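Local coordinates for beta-lactamase domain protein (Burkholderia ambifaria, PDB 5I0P) that binds two zinc ions in a metallo-beta-lactamase fold and is probably a metal-dependent hydrolase of unassigned substrate, at residues L40-P45 against I51-L56; E76-H81 against F108-W113; G195-V198 against R203-R206; E259-Y264 against T286-L291; A340-L345 against G349-E354. All blocks are in the same frame, centred on the assembly; numbering follows the deposited sequence.

Interaction 1: residues L40-P45 against I51-L56; sequences LRMPLP and INLWLL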
# COMPACT_ATOMS: atom_id res chain seq x y z
N LEU A 40 11.33 3.45 -10.84
CA LEU A 40 11.24 4.90 -10.78
C LEU A 40 10.99 5.30 -9.34
O LEU A 40 10.33 4.56 -8.58
CB LEU A 40 10.09 5.45 -11.60
CG LEU A 40 9.44 5.06 -12.92
CD1 LEU A 40 9.15 3.58 -13.13
CD2 LEU A 40 8.15 5.83 -12.85
N ARG A 41 11.44 6.49 -8.96
CA ARG A 41 11.15 6.99 -7.62
C ARG A 41 10.58 8.39 -7.72
O ARG A 41 11.18 9.27 -8.35
CB ARG A 41 12.39 6.98 -6.71
CG ARG A 41 12.13 7.66 -5.38
CD ARG A 41 13.37 7.60 -4.46
NE ARG A 41 13.36 6.28 -3.88
CZ ARG A 41 13.40 5.98 -2.59
NH1 ARG A 41 13.51 6.91 -1.66
NH2 ARG A 41 13.35 4.71 -2.26
N MET A 42 9.42 8.61 -7.12
CA MET A 42 8.76 9.89 -7.19
C MET A 42 8.77 10.60 -5.83
O MET A 42 8.61 9.97 -4.78
CB MET A 42 7.31 9.74 -7.66
CG MET A 42 7.18 9.31 -9.17
SD MET A 42 7.84 10.59 -10.30
CE MET A 42 7.13 9.88 -11.81
N PRO A 43 8.98 11.92 -5.81
CA PRO A 43 8.90 12.65 -4.54
C PRO A 43 7.47 12.77 -4.05
O PRO A 43 6.53 12.91 -4.84
CB PRO A 43 9.45 14.03 -4.90
CG PRO A 43 9.05 14.18 -6.36
CD PRO A 43 9.26 12.80 -6.95
N LEU A 44 7.30 12.71 -2.74
CA LEU A 44 6.02 13.01 -2.12
C LEU A 44 6.24 14.13 -1.11
O LEU A 44 7.33 14.22 -0.55
CB LEU A 44 5.41 11.77 -1.45
CG LEU A 44 4.96 10.70 -2.45
CD1 LEU A 44 4.56 9.46 -1.74
CD2 LEU A 44 3.82 11.17 -3.39
N PRO A 45 5.26 15.03 -0.91
CA PRO A 45 5.45 16.16 0.01
C PRO A 45 4.95 15.92 1.43
O PRO A 45 4.40 16.84 2.05
CB PRO A 45 4.64 17.27 -0.66
CG PRO A 45 3.45 16.47 -1.25
CD PRO A 45 4.00 15.14 -1.67
N ILE A 51 7.52 7.60 -3.37
CA ILE A 51 6.91 6.33 -3.72
C ILE A 51 7.70 5.74 -4.89
O ILE A 51 8.11 6.46 -5.81
CB ILE A 51 5.41 6.46 -4.06
CG1 ILE A 51 4.81 5.09 -4.43
CG2 ILE A 51 5.14 7.53 -5.14
CD1 ILE A 51 3.31 5.07 -4.54
N ASN A 52 7.91 4.42 -4.84
CA ASN A 52 8.57 3.70 -5.93
C ASN A 52 7.52 3.20 -6.90
O ASN A 52 6.53 2.59 -6.48
CB ASN A 52 9.37 2.51 -5.41
CG ASN A 52 10.39 2.91 -4.38
OD1 ASN A 52 11.10 3.89 -4.59
ND2 ASN A 52 10.50 2.14 -3.29
N LEU A 53 7.73 3.49 -8.19
CA LEU A 53 6.84 3.01 -9.24
C LEU A 53 7.60 2.06 -10.16
O LEU A 53 8.83 2.07 -10.21
CB LEU A 53 6.22 4.16 -10.06
CG LEU A 53 5.61 5.35 -9.30
CD1 LEU A 53 5.08 6.38 -10.27
CD2 LEU A 53 4.51 4.95 -8.26
N TRP A 54 6.87 1.22 -10.87
CA TRP A 54 7.49 0.18 -11.67
C TRP A 54 7.06 0.31 -13.12
O TRP A 54 5.86 0.43 -13.42
CB TRP A 54 7.17 -1.21 -11.08
CG TRP A 54 7.30 -1.19 -9.60
CD1 TRP A 54 6.27 -1.14 -8.69
CD2 TRP A 54 8.52 -1.07 -8.83
NE1 TRP A 54 6.77 -1.06 -7.42
CE2 TRP A 54 8.14 -1.00 -7.46
CE3 TRP A 54 9.88 -1.05 -9.17
CZ2 TRP A 54 9.08 -0.92 -6.42
CZ3 TRP A 54 10.82 -0.97 -8.14
CH2 TRP A 54 10.42 -0.90 -6.78
N LEU A 55 8.05 0.33 -14.02
CA LEU A 55 7.86 0.25 -15.46
C LEU A 55 8.27 -1.16 -15.90
O LEU A 55 9.43 -1.54 -15.71
CB LEU A 55 8.71 1.27 -16.20
CG LEU A 55 8.24 2.67 -16.53
CD1 LEU A 55 9.39 3.44 -17.20
CD2 LEU A 55 7.01 2.66 -17.41
N LEU A 56 7.32 -1.92 -16.44
CA LEU A 56 7.58 -3.29 -16.86
C LEU A 56 7.53 -3.39 -18.38
O LEU A 56 6.51 -3.07 -18.99
CB LEU A 56 6.57 -4.23 -16.23
CG LEU A 56 6.39 -4.16 -14.72
CD1 LEU A 56 5.43 -5.26 -14.30
CD2 LEU A 56 7.70 -4.31 -14.03
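A beta hairpin, strands 37-43 and 50-60, brings Leu40, Arg41 and Met42 antiparallel to Leu53, Asn52 and Ile51 in the larger sheet of the metallo-beta-lactamase sandwich. Leu40 with Leu53 and Met42 with Ile51 are hydrogen-bonded pairs, each exchanging two backbone bonds; Leu40 N to Leu53 O, at 2.9 Å and 174°, is nearly straight. The non-hydrogen-bonded pair between them, Arg41 and Asn52, brings the CA atoms to 4.5 Å.

Leu40, Met42, Ile51 and Leu53 share one face, and their apolar character suits it, because helix 76-88 covers it with Ile78 and Trp82. The two methyls of Leu40 divide the work: CD2 rests on Leu53 CB at 3.8 Å, while CD1 extends along the strand to Leu55 CG at 3.6 Å. Met42, its flexible chain bent at chi2 (-64°), crosses Leu53 at about a right angle, with Met42 CG 3.8 Å from Leu53 CD1.

The opposite face holds the polar pair. Asn52 OD1 takes a weak bond from Arg41 NH2 at 3.3 Å, the guanidinium and amide planes being 43° apart, and also accepts from Trp39 NE1. Asn52 ND2 donates to the carbonyls of Pro275 and Gly278, so partners at both ends fix the rotation of this buried amide, and Pro275 connects it to the other sheet.

At the turn end, Leu44 and Ile51 both touch Asp106, and Ile51 also touches His107. Asp106 and His107 are zinc ligands, which makes these aliphatic groups second-shell packing. Here Leu44 CD1 lies 3.9 Å from Ile51 CB.

Interaction 2: residues E76-H81 against F108-W113; sequences EAIRTH and FGLANW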
# COMPACT_ATOMS: atom_id res chain seq x y z
N GLU A 76 2.51 18.70 -9.53
CA GLU A 76 3.33 19.25 -10.61
C GLU A 76 4.66 18.53 -10.71
O GLU A 76 5.12 18.19 -11.82
CB GLU A 76 3.57 20.75 -10.39
N ALA A 77 5.26 18.20 -9.57
CA ALA A 77 6.57 17.56 -9.59
C ALA A 77 6.48 16.18 -10.22
O ALA A 77 7.22 15.88 -11.17
CB ALA A 77 7.13 17.46 -8.16
N ILE A 78 5.52 15.37 -9.79
CA ILE A 78 5.45 14.01 -10.31
C ILE A 78 5.06 14.03 -11.78
O ILE A 78 5.66 13.34 -12.61
CB ILE A 78 4.50 13.16 -9.45
CG1 ILE A 78 5.10 12.99 -8.04
CG2 ILE A 78 4.19 11.82 -10.12
CD1 ILE A 78 4.40 11.95 -7.12
N ARG A 79 4.06 14.85 -12.13
CA ARG A 79 3.61 14.93 -13.52
C ARG A 79 4.78 15.27 -14.44
O ARG A 79 4.98 14.64 -15.49
CB ARG A 79 2.51 15.99 -13.61
CG ARG A 79 1.21 15.56 -14.22
CD ARG A 79 -0.02 16.12 -13.50
NE ARG A 79 0.00 17.56 -13.24
CZ ARG A 79 -0.48 18.12 -12.12
NH1 ARG A 79 -0.99 17.34 -11.15
NH2 ARG A 79 -0.45 19.44 -11.95
N THR A 80 5.58 16.26 -14.02
CA THR A 80 6.75 16.69 -14.78
C THR A 80 7.73 15.55 -14.96
O THR A 80 8.31 15.38 -16.04
CB THR A 80 7.44 17.87 -14.05
OG1 THR A 80 6.54 18.98 -13.93
CG2 THR A 80 8.69 18.34 -14.84
N HIS A 81 7.94 14.75 -13.90
CA HIS A 81 8.87 13.63 -13.99
C HIS A 81 8.33 12.51 -14.89
O HIS A 81 9.09 11.87 -15.63
CB HIS A 81 9.20 13.10 -12.59
CG HIS A 81 9.96 14.08 -11.73
ND1 HIS A 81 10.78 15.06 -12.25
CD2 HIS A 81 10.03 14.21 -10.38
CE1 HIS A 81 11.32 15.75 -11.26
NE2 HIS A 81 10.89 15.25 -10.11
N PHE A 108 -2.50 5.80 -6.73
CA PHE A 108 -3.66 5.85 -7.60
C PHE A 108 -3.94 7.23 -8.16
O PHE A 108 -4.67 7.32 -9.15
CB PHE A 108 -4.90 5.39 -6.81
CG PHE A 108 -6.12 5.14 -7.62
CD1 PHE A 108 -6.07 4.43 -8.81
CD2 PHE A 108 -7.37 5.56 -7.15
CE1 PHE A 108 -7.24 4.17 -9.56
CE2 PHE A 108 -8.54 5.27 -7.86
CZ PHE A 108 -8.47 4.58 -9.07
N GLY A 109 -3.36 8.28 -7.59
CA GLY A 109 -3.74 9.64 -7.94
C GLY A 109 -3.66 9.95 -9.43
O GLY A 109 -4.58 10.56 -10.00
N LEU A 110 -2.56 9.54 -10.09
CA LEU A 110 -2.34 9.90 -11.49
C LEU A 110 -2.81 8.82 -12.45
O LEU A 110 -2.40 8.82 -13.63
CB LEU A 110 -0.87 10.22 -11.75
CG LEU A 110 -0.51 11.61 -11.30
CD1 LEU A 110 0.95 11.86 -11.57
CD2 LEU A 110 -1.38 12.57 -12.03
N ALA A 111 -3.63 7.88 -11.98
CA ALA A 111 -4.07 6.78 -12.82
C ALA A 111 -4.86 7.29 -14.02
O ALA A 111 -4.57 6.91 -15.18
CB ALA A 111 -4.87 5.79 -11.99
N ASN A 112 -5.83 8.19 -13.80
CA ASN A 112 -6.59 8.69 -14.94
C ASN A 112 -5.71 9.45 -15.91
O ASN A 112 -5.76 9.23 -17.12
CB ASN A 112 -7.75 9.56 -14.50
CG ASN A 112 -8.70 9.82 -15.65
OD1 ASN A 112 -9.46 8.93 -16.05
ND2 ASN A 112 -8.65 11.00 -16.21
N TRP A 113 -4.87 10.35 -15.39
CA TRP A 113 -3.92 11.10 -16.22
C TRP A 113 -3.02 10.18 -17.03
O TRP A 113 -2.81 10.40 -18.23
CB TRP A 113 -3.07 11.99 -15.32
CG TRP A 113 -2.14 12.90 -16.02
CD1 TRP A 113 -2.45 14.08 -16.62
CD2 TRP A 113 -0.72 12.75 -16.14
NE1 TRP A 113 -1.32 14.66 -17.10
CE2 TRP A 113 -0.24 13.87 -16.81
CE3 TRP A 113 0.20 11.78 -15.73
CZ2 TRP A 113 1.11 14.03 -17.13
CZ3 TRP A 113 1.56 11.96 -16.04
CH2 TRP A 113 1.99 13.07 -16.72
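Hydrophobic and CH-pi packing joins Ile78 and Arg79, in the first turns of helix 76-88, to Leu110 and Trp113, where helix 111-115 begins just after the zinc-binding HxHxDH motif. The aliphatic part of Arg79 makes the larger contact. Its CG sits over one face of the Trp113 indole, 3.5 Å from the centroid of the six-membered ring and 21° off the ring normal, a CH-pi arrangement. Trp113 offers that face because its CG is anti to the backbone N (chi1 -175°), which carries the ring across to the other helix. The guanidinium does not stack: its plane stands 63° from that of the ring, and the arginine serves here through its methylenes. Beside this, Leu110, in the N-cap position, points at helix 76-88 and splits its methyls, CD1 touching Ile78 CG2 at 3.5 Å and CD2 lying 4.1 Å from Arg79 CD. A branched aliphatic residue can thus serve two neighbours at once.

Trp113 NE1 is satisfied by Asp119, which helps to fix the plane of the indole. Around the contact, Trp113 also packs on Glu83 and Phe86 farther along helix 76-88, Leu110 on Trp82 of the same helix, and Ile78 reaches Met42 on strand 37-43.

Interaction 3: residues G195-V198 against R203-R206; sequences GDAV and RTWR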
# COMPACT_ATOMS: atom_id res chain seq x y z
N GLY A 195 -5.12 -14.69 -7.13
CA GLY A 195 -4.73 -15.86 -7.89
C GLY A 195 -4.67 -15.67 -9.39
O GLY A 195 -4.33 -16.62 -10.10
N ASP A 196 -5.03 -14.51 -9.91
CA ASP A 196 -4.90 -14.29 -11.34
C ASP A 196 -3.45 -14.39 -11.77
O ASP A 196 -2.53 -14.03 -11.03
CB ASP A 196 -5.44 -12.92 -11.76
CG ASP A 196 -6.94 -12.85 -11.70
OD1 ASP A 196 -7.57 -13.90 -11.46
OD2 ASP A 196 -7.48 -11.75 -11.90
N ALA A 197 -3.27 -14.92 -12.96
CA ALA A 197 -1.98 -14.97 -13.62
C ALA A 197 -1.96 -13.84 -14.62
O ALA A 197 -2.78 -13.82 -15.55
CB ALA A 197 -1.81 -16.31 -14.33
N VAL A 198 -1.07 -12.88 -14.45
CA VAL A 198 -1.00 -11.75 -15.35
C VAL A 198 0.32 -11.86 -16.10
O VAL A 198 1.39 -11.67 -15.51
CB VAL A 198 -1.10 -10.42 -14.60
CG1 VAL A 198 -1.38 -9.29 -15.59
CG2 VAL A 198 -2.11 -10.49 -13.48
N ARG A 203 7.24 -12.68 -17.98
CA ARG A 203 6.91 -13.19 -16.68
C ARG A 203 5.41 -13.45 -16.56
O ARG A 203 4.59 -12.87 -17.27
CB ARG A 203 7.36 -12.23 -15.59
CG ARG A 203 8.86 -12.12 -15.46
CD ARG A 203 9.26 -11.10 -14.34
NE ARG A 203 10.70 -10.95 -14.28
CZ ARG A 203 11.36 -10.08 -15.04
NH1 ARG A 203 10.69 -9.31 -15.89
NH2 ARG A 203 12.68 -9.97 -14.94
N THR A 204 5.09 -14.35 -15.66
CA THR A 204 3.74 -14.51 -15.16
C THR A 204 3.74 -13.97 -13.74
O THR A 204 4.36 -14.56 -12.85
CB THR A 204 3.32 -15.97 -15.20
OG1 THR A 204 3.30 -16.38 -16.56
CG2 THR A 204 1.91 -16.15 -14.61
N TRP A 205 3.11 -12.82 -13.55
CA TRP A 205 2.94 -12.23 -12.22
C TRP A 205 1.62 -12.73 -11.65
O TRP A 205 0.56 -12.60 -12.29
CB TRP A 205 2.93 -10.72 -12.29
CG TRP A 205 4.16 -10.13 -12.80
CD1 TRP A 205 4.47 -9.86 -14.11
CD2 TRP A 205 5.28 -9.67 -12.03
NE1 TRP A 205 5.71 -9.27 -14.19
CE2 TRP A 205 6.23 -9.13 -12.93
CE3 TRP A 205 5.57 -9.65 -10.65
CZ2 TRP A 205 7.45 -8.60 -12.51
CZ3 TRP A 205 6.79 -9.10 -10.23
CH2 TRP A 205 7.71 -8.60 -11.16
N ARG A 206 1.68 -13.34 -10.47
CA ARG A 206 0.50 -13.87 -9.79
C ARG A 206 -0.07 -12.81 -8.84
O ARG A 206 0.66 -12.22 -8.05
CB ARG A 206 0.90 -15.14 -9.04
CG ARG A 206 -0.23 -15.87 -8.33
CD ARG A 206 -0.18 -17.36 -8.60
NE ARG A 206 -0.11 -17.67 -10.03
CZ ARG A 206 -1.16 -17.99 -10.78
NH1 ARG A 206 -2.37 -18.05 -10.24
NH2 ARG A 206 -1.00 -18.27 -12.06
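Val198 and Trp205 form the central pair of this contact, an antiparallel hydrogen-bonded pair of the hairpin 197-200 and 203-210. Val198 N gives its hydrogen to Trp205 O at 2.7 Å and 165°. In return Trp205 N donates to Val198 O at 2.8 Å. That same Val198 O lies in the plane of the Trp205 indole at its edge, 3.8 Å from CD1, while Val198 CG2 rests 3.6 Å from Trp205 O. The two side chains share a buried face, where beta-branched valine suits an extended strand and the indole is large enough to reach strands 217-222 and 227-231.

On the other face, Ala197 pairs with Arg206 without backbone hydrogen bonds. Its single methyl leaves room for the Arg206 guanidinium and Thr204 CG2 to close on it on this exposed face: Thr204 CG2, anti to the backbone N, touches Ala197 CB at 3.7 Å. Arg206 folds its chain back, bending at chi2 and chi3, until one face of its guanidinium lies over Asp196 O. The same oxygen receives a CA-H...O contact from Arg206 CA at 3.3 Å.

Farther out, Gly195 takes a positive phi of 84°, at which a CB would press on the preceding carbonyl oxygen, and which glycine takes readily. Asp196 OD2 accepts from Arg193 N, and both Gly195 and Asp196 bond to the backbone of Val207. Arg203 is held by a salt bridge to Asp225. Strand 197-200 is the outermost of its sheet, and Trp205 packs on Leu220 and Ser222 of strand 217-222 and on Val227 and Ile229 of strand 227-231.

Interaction 4: residues E259-Y264 against T286-L291; sequences ESLGRY and TRIAQL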
# COMPACT_ATOMS: atom_id res chain seq x y z
N GLU A 259 -2.46 -11.78 9.20
CA GLU A 259 -2.74 -13.01 8.47
C GLU A 259 -2.26 -12.89 7.02
O GLU A 259 -1.65 -13.82 6.50
CB GLU A 259 -4.22 -13.31 8.54
CG GLU A 259 -4.68 -14.56 7.81
CD GLU A 259 -6.20 -14.65 7.78
OE1 GLU A 259 -6.73 -15.78 7.82
OE2 GLU A 259 -6.87 -13.58 7.76
N SER A 260 -2.48 -11.74 6.38
CA SER A 260 -1.99 -11.56 5.02
C SER A 260 -0.46 -11.74 4.92
O SER A 260 0.05 -12.21 3.90
CB SER A 260 -2.38 -10.18 4.53
OG SER A 260 -3.77 -10.05 4.46
N LEU A 261 0.28 -11.41 5.97
CA LEU A 261 1.73 -11.51 5.87
C LEU A 261 2.20 -12.93 5.64
O LEU A 261 3.27 -13.12 5.05
CB LEU A 261 2.38 -10.93 7.13
CG LEU A 261 2.39 -9.41 7.22
CD1 LEU A 261 3.22 -9.02 8.43
CD2 LEU A 261 2.98 -8.79 5.97
N GLY A 262 1.40 -13.92 6.03
CA GLY A 262 1.77 -15.29 5.78
C GLY A 262 1.96 -15.63 4.31
O GLY A 262 2.71 -16.56 4.00
N ARG A 263 1.33 -14.87 3.41
CA ARG A 263 1.51 -15.09 1.98
C ARG A 263 2.95 -14.86 1.50
O ARG A 263 3.41 -15.49 0.54
CB ARG A 263 0.56 -14.16 1.23
CG ARG A 263 -0.91 -14.39 1.49
CD ARG A 263 -1.36 -15.82 1.11
NE ARG A 263 -1.00 -16.28 -0.26
CZ ARG A 263 -1.65 -15.97 -1.39
NH1 ARG A 263 -2.70 -15.16 -1.37
NH2 ARG A 263 -1.25 -16.48 -2.54
N TYR A 264 3.68 -13.95 2.14
CA TYR A 264 5.05 -13.71 1.70
C TYR A 264 6.05 -14.50 2.52
O TYR A 264 7.10 -14.85 1.98
CB TYR A 264 5.35 -12.21 1.78
CG TYR A 264 4.15 -11.39 1.39
CD1 TYR A 264 3.81 -11.23 0.06
CD2 TYR A 264 3.33 -10.83 2.36
CE1 TYR A 264 2.68 -10.50 -0.30
CE2 TYR A 264 2.23 -10.11 2.02
CZ TYR A 264 1.88 -9.96 0.68
OH TYR A 264 0.74 -9.24 0.33
N THR A 286 12.92 -12.24 6.95
CA THR A 286 13.49 -11.47 8.06
C THR A 286 12.67 -10.22 8.36
O THR A 286 12.41 -9.91 9.53
CB THR A 286 14.95 -11.15 7.76
OG1 THR A 286 15.68 -12.37 7.76
CG2 THR A 286 15.52 -10.26 8.83
N ARG A 287 12.25 -9.48 7.33
CA ARG A 287 11.48 -8.27 7.56
C ARG A 287 10.14 -8.59 8.20
O ARG A 287 9.71 -7.90 9.14
CB ARG A 287 11.24 -7.55 6.25
CG ARG A 287 10.41 -6.30 6.38
CD ARG A 287 10.95 -5.33 7.44
NE ARG A 287 10.16 -4.10 7.49
CZ ARG A 287 10.14 -3.27 8.52
NH1 ARG A 287 10.87 -3.55 9.59
NH2 ARG A 287 9.42 -2.17 8.47
N ILE A 288 9.50 -9.66 7.73
CA ILE A 288 8.20 -10.00 8.28
C ILE A 288 8.34 -10.41 9.74
O ILE A 288 7.46 -10.14 10.57
CB ILE A 288 7.52 -11.08 7.43
CG1 ILE A 288 6.95 -10.43 6.16
CG2 ILE A 288 6.37 -11.74 8.20
CD1 ILE A 288 6.85 -11.37 5.03
N ALA A 289 9.44 -11.08 10.08
CA ALA A 289 9.68 -11.42 11.46
C ALA A 289 9.78 -10.17 12.32
O ALA A 289 9.23 -10.11 13.43
CB ALA A 289 10.93 -12.29 11.56
N GLN A 290 10.38 -9.11 11.76
CA GLN A 290 10.47 -7.83 12.46
C GLN A 290 9.10 -7.18 12.60
O GLN A 290 8.78 -6.60 13.65
CB GLN A 290 11.42 -6.92 11.69
CG GLN A 290 12.80 -7.46 11.61
CD GLN A 290 13.72 -6.64 10.71
OE1 GLN A 290 13.31 -5.63 10.13
NE2 GLN A 290 14.95 -7.11 10.57
N LEU A 291 8.31 -7.19 11.54
CA LEU A 291 7.00 -6.59 11.63
C LEU A 291 6.13 -7.33 12.64
O LEU A 291 5.46 -6.71 13.48
CB LEU A 291 6.36 -6.58 10.24
CG LEU A 291 7.13 -5.76 9.21
CD1 LEU A 291 6.62 -6.13 7.84
CD2 LEU A 291 6.94 -4.30 9.43
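Ile288 meets Leu261 and Tyr264 with the two branches that leave its CB, and that beta carbon, directed at 259-264, sets both of them at the interface. The shorter branch ends in CG2, anti to the backbone N, and comes within 4.2 Å of Leu261 CD1; the two side chains pass each other head to tail. The longer branch runs through CG1, which lies beside the backbone N (chi1 -77°), to CD1 at the tip. There CD1 meets Tyr264 CB at 3.7 Å, near the plane of the phenol ring and at its edge, and it also lies 4.0 Å from Leu261 O. A beta-branched isoleucine suits the place, since one residue presents a methyl to each of two neighbours a turn apart.

Helix 284-308, which carries Ile288, is here packed against the short helical pieces 253-260 and 262-265 of the metallo-beta-lactamase fold. Leu261 also brings CD1 to Leu291 CB at 4.4 Å, one turn beyond Ile288. Leu261 O accepts from Tyr264 N at 3.1 Å, an i to i+3 bond, and both residues point CB at the long helix.

Leu291 does more on its own helix: its CD2 lies over one face of the Arg287 guanidinium. Arg287 NH1 donates to Gln290 OE1 at 3.3 Å and 155°, with the acceptor in the guanidinium plane, while its NE is bonded to Leu235 O, so the buried charge has several carbonyl partners. Tyr264 packs on Met233 and Val234, which follow Asp232 in sequence, and its side chain lies about 9 Å from those of the zinc ligands His213 and Asp232.

Interaction 5: residues A340-L345 against G349-E354; sequences AHLNLL and GELVRE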
# COMPACT_ATOMS: atom_id res chain seq x y z
N ALA A 340 -7.07 -0.09 15.98
CA ALA A 340 -6.74 -1.38 15.37
C ALA A 340 -6.14 -2.35 16.39
O ALA A 340 -6.42 -3.55 16.35
CB ALA A 340 -5.80 -1.16 14.19
N HIS A 341 -5.29 -1.87 17.30
CA HIS A 341 -4.73 -2.77 18.31
C HIS A 341 -5.77 -3.14 19.36
O HIS A 341 -5.83 -4.29 19.80
CB HIS A 341 -3.50 -2.12 18.97
CG HIS A 341 -2.37 -1.93 18.02
ND1 HIS A 341 -2.38 -0.93 17.06
CD2 HIS A 341 -1.28 -2.69 17.76
CE1 HIS A 341 -1.30 -1.05 16.29
NE2 HIS A 341 -0.62 -2.12 16.69
N LEU A 342 -6.58 -2.17 19.77
CA LEU A 342 -7.64 -2.47 20.72
C LEU A 342 -8.64 -3.46 20.14
O LEU A 342 -9.06 -4.39 20.83
CB LEU A 342 -8.34 -1.19 21.15
CG LEU A 342 -7.53 -0.31 22.08
CD1 LEU A 342 -8.12 1.11 22.12
CD2 LEU A 342 -7.51 -0.92 23.46
N ASN A 343 -9.03 -3.29 18.86
CA ASN A 343 -10.03 -4.18 18.25
C ASN A 343 -9.50 -5.60 18.09
O ASN A 343 -10.26 -6.57 18.20
CB ASN A 343 -10.50 -3.65 16.91
CG ASN A 343 -11.62 -2.69 17.05
OD1 ASN A 343 -11.91 -2.26 18.18
ND2 ASN A 343 -12.25 -2.32 15.93
N LEU A 344 -8.22 -5.75 17.80
CA LEU A 344 -7.69 -7.10 17.69
C LEU A 344 -7.83 -7.83 19.03
O LEU A 344 -8.32 -8.97 19.08
CB LEU A 344 -6.24 -7.05 17.22
CG LEU A 344 -5.45 -8.32 16.97
CD1 LEU A 344 -4.20 -7.97 16.13
CD2 LEU A 344 -5.03 -9.06 18.26
N LEU A 345 -7.41 -7.17 20.12
CA LEU A 345 -7.49 -7.77 21.44
C LEU A 345 -8.94 -7.98 21.82
O LEU A 345 -9.32 -9.03 22.38
CB LEU A 345 -6.79 -6.86 22.47
CG LEU A 345 -5.29 -6.53 22.30
CD1 LEU A 345 -4.86 -5.34 23.15
CD2 LEU A 345 -4.39 -7.74 22.56
N GLY A 349 -11.06 -11.79 22.38
CA GLY A 349 -11.53 -12.15 23.69
C GLY A 349 -10.68 -11.64 24.83
O GLY A 349 -11.03 -11.86 26.00
N GLU A 350 -9.60 -10.92 24.54
CA GLU A 350 -8.73 -10.42 25.58
C GLU A 350 -9.25 -9.12 26.18
O GLU A 350 -8.75 -8.71 27.25
CB GLU A 350 -7.32 -10.16 25.05
CG GLU A 350 -6.62 -11.35 24.43
CD GLU A 350 -5.11 -11.11 24.37
OE1 GLU A 350 -4.54 -11.14 23.25
OE2 GLU A 350 -4.51 -10.85 25.44
N LEU A 351 -10.19 -8.45 25.51
CA LEU A 351 -10.77 -7.24 26.06
C LEU A 351 -12.27 -7.22 25.82
O LEU A 351 -12.79 -7.90 24.93
CB LEU A 351 -10.12 -5.97 25.50
CG LEU A 351 -8.63 -5.68 25.78
CD1 LEU A 351 -8.16 -4.39 24.98
CD2 LEU A 351 -8.35 -5.54 27.24
N VAL A 352 -12.94 -6.45 26.67
CA VAL A 352 -14.36 -6.16 26.62
C VAL A 352 -14.51 -4.66 26.43
O VAL A 352 -13.63 -3.89 26.84
CB VAL A 352 -15.05 -6.63 27.91
CG1 VAL A 352 -16.41 -5.99 28.08
CG2 VAL A 352 -15.16 -8.17 27.94
N ARG A 353 -15.56 -4.24 25.74
CA ARG A 353 -15.83 -2.83 25.50
C ARG A 353 -17.00 -2.36 26.34
O ARG A 353 -17.86 -3.15 26.72
CB ARG A 353 -16.22 -2.55 24.05
CG ARG A 353 -15.23 -2.78 23.05
CD ARG A 353 -16.02 -2.72 21.77
NE ARG A 353 -15.78 -1.53 20.98
CZ ARG A 353 -16.67 -1.01 20.16
NH1 ARG A 353 -17.88 -1.57 20.05
NH2 ARG A 353 -16.35 0.08 19.47
N GLU A 354 -17.08 -1.05 26.56
CA GLU A 354 -18.21 -0.50 27.29
C GLU A 354 -18.41 0.95 26.88
O GLU A 354 -17.44 1.73 26.83
CB GLU A 354 -17.99 -0.61 28.80
CG GLU A 354 -19.29 -0.78 29.62
CD GLU A 354 -19.85 -2.21 29.62
OE1 GLU A 354 -21.08 -2.35 29.56
OE2 GLU A 354 -19.06 -3.19 29.70
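Leu345 near the end of helix 333-347 meets Glu350 and Leu351, just after the helix, through backbone bonds first. Gly349 is the first residue beyond the helix; its positive phi of 90° and two bonds back into the last turn form a Schellman motif, and glycine accepts that conformation without strain. One of the two is the 6→1 bond from Glu350 N to Leu345 O, 2.9 Å and bent to 135°; Leu351 N adds a weak bond to the same oxygen at 3.3 Å. One carbonyl of the last turns thus serves two amides of the departing chain.

Apolar contacts follow. Leu345 and Leu351 run alongside each other in one direction, and Leu351 CD1 touches Leu345 CB at 3.8 Å. The same methyl reaches Leu342 CD2, also at 3.8 Å, where the two side chains meet at a slant. A long, gamma-branched apolar chain suits this buried place, because it brings a methyl to both Leu342 and Leu345.

Charge enters with Glu350, whose OE1 lies 3.5 Å from Leu345 CD2, its chain stretched out past CG. Its carboxylate has its own partner, a salt bridge from OE2 to Arg303 of helix 284-308, while Leu345 and Leu342 pack on Val302 there. Tyr363 on strand 361-364 touches both Leu342 and Leu351.

Strand 352-355 pairs with 361-364 after the helix, an order consistent with the winged-helix-like C-terminal domain of this family. The chemistry implies a turn fixed by backbone bonds, with Leu342, Leu345 and Leu351 packed together beside it, and tied to helix 284-308 by leucine packing on Val302 and the Glu350 salt bridge.

In the fold
Along the chain the five contacts follow in series, none enclosing another. Interactions 1 and 2 lie closest, centres about 10 Å apart, and touch where helix 76-88 packs on strand 37-43. Interaction 1 belongs to the seven-stranded sheet and interaction 3 to the six-stranded one; their centres are about 22 Å apart, yet Leu56 meets Trp205, so the two sheets face each other in the sandwich. Interaction 4, about 21 Å from interaction 3 between centres, involves helix 284-308, which also packs beside interaction 5. Interactions 5 and 1 have centres about 37 Å apart, on opposite sides of the chain's centre. The long helix thus connects the zinc-binding sandwich with the C-terminal domain.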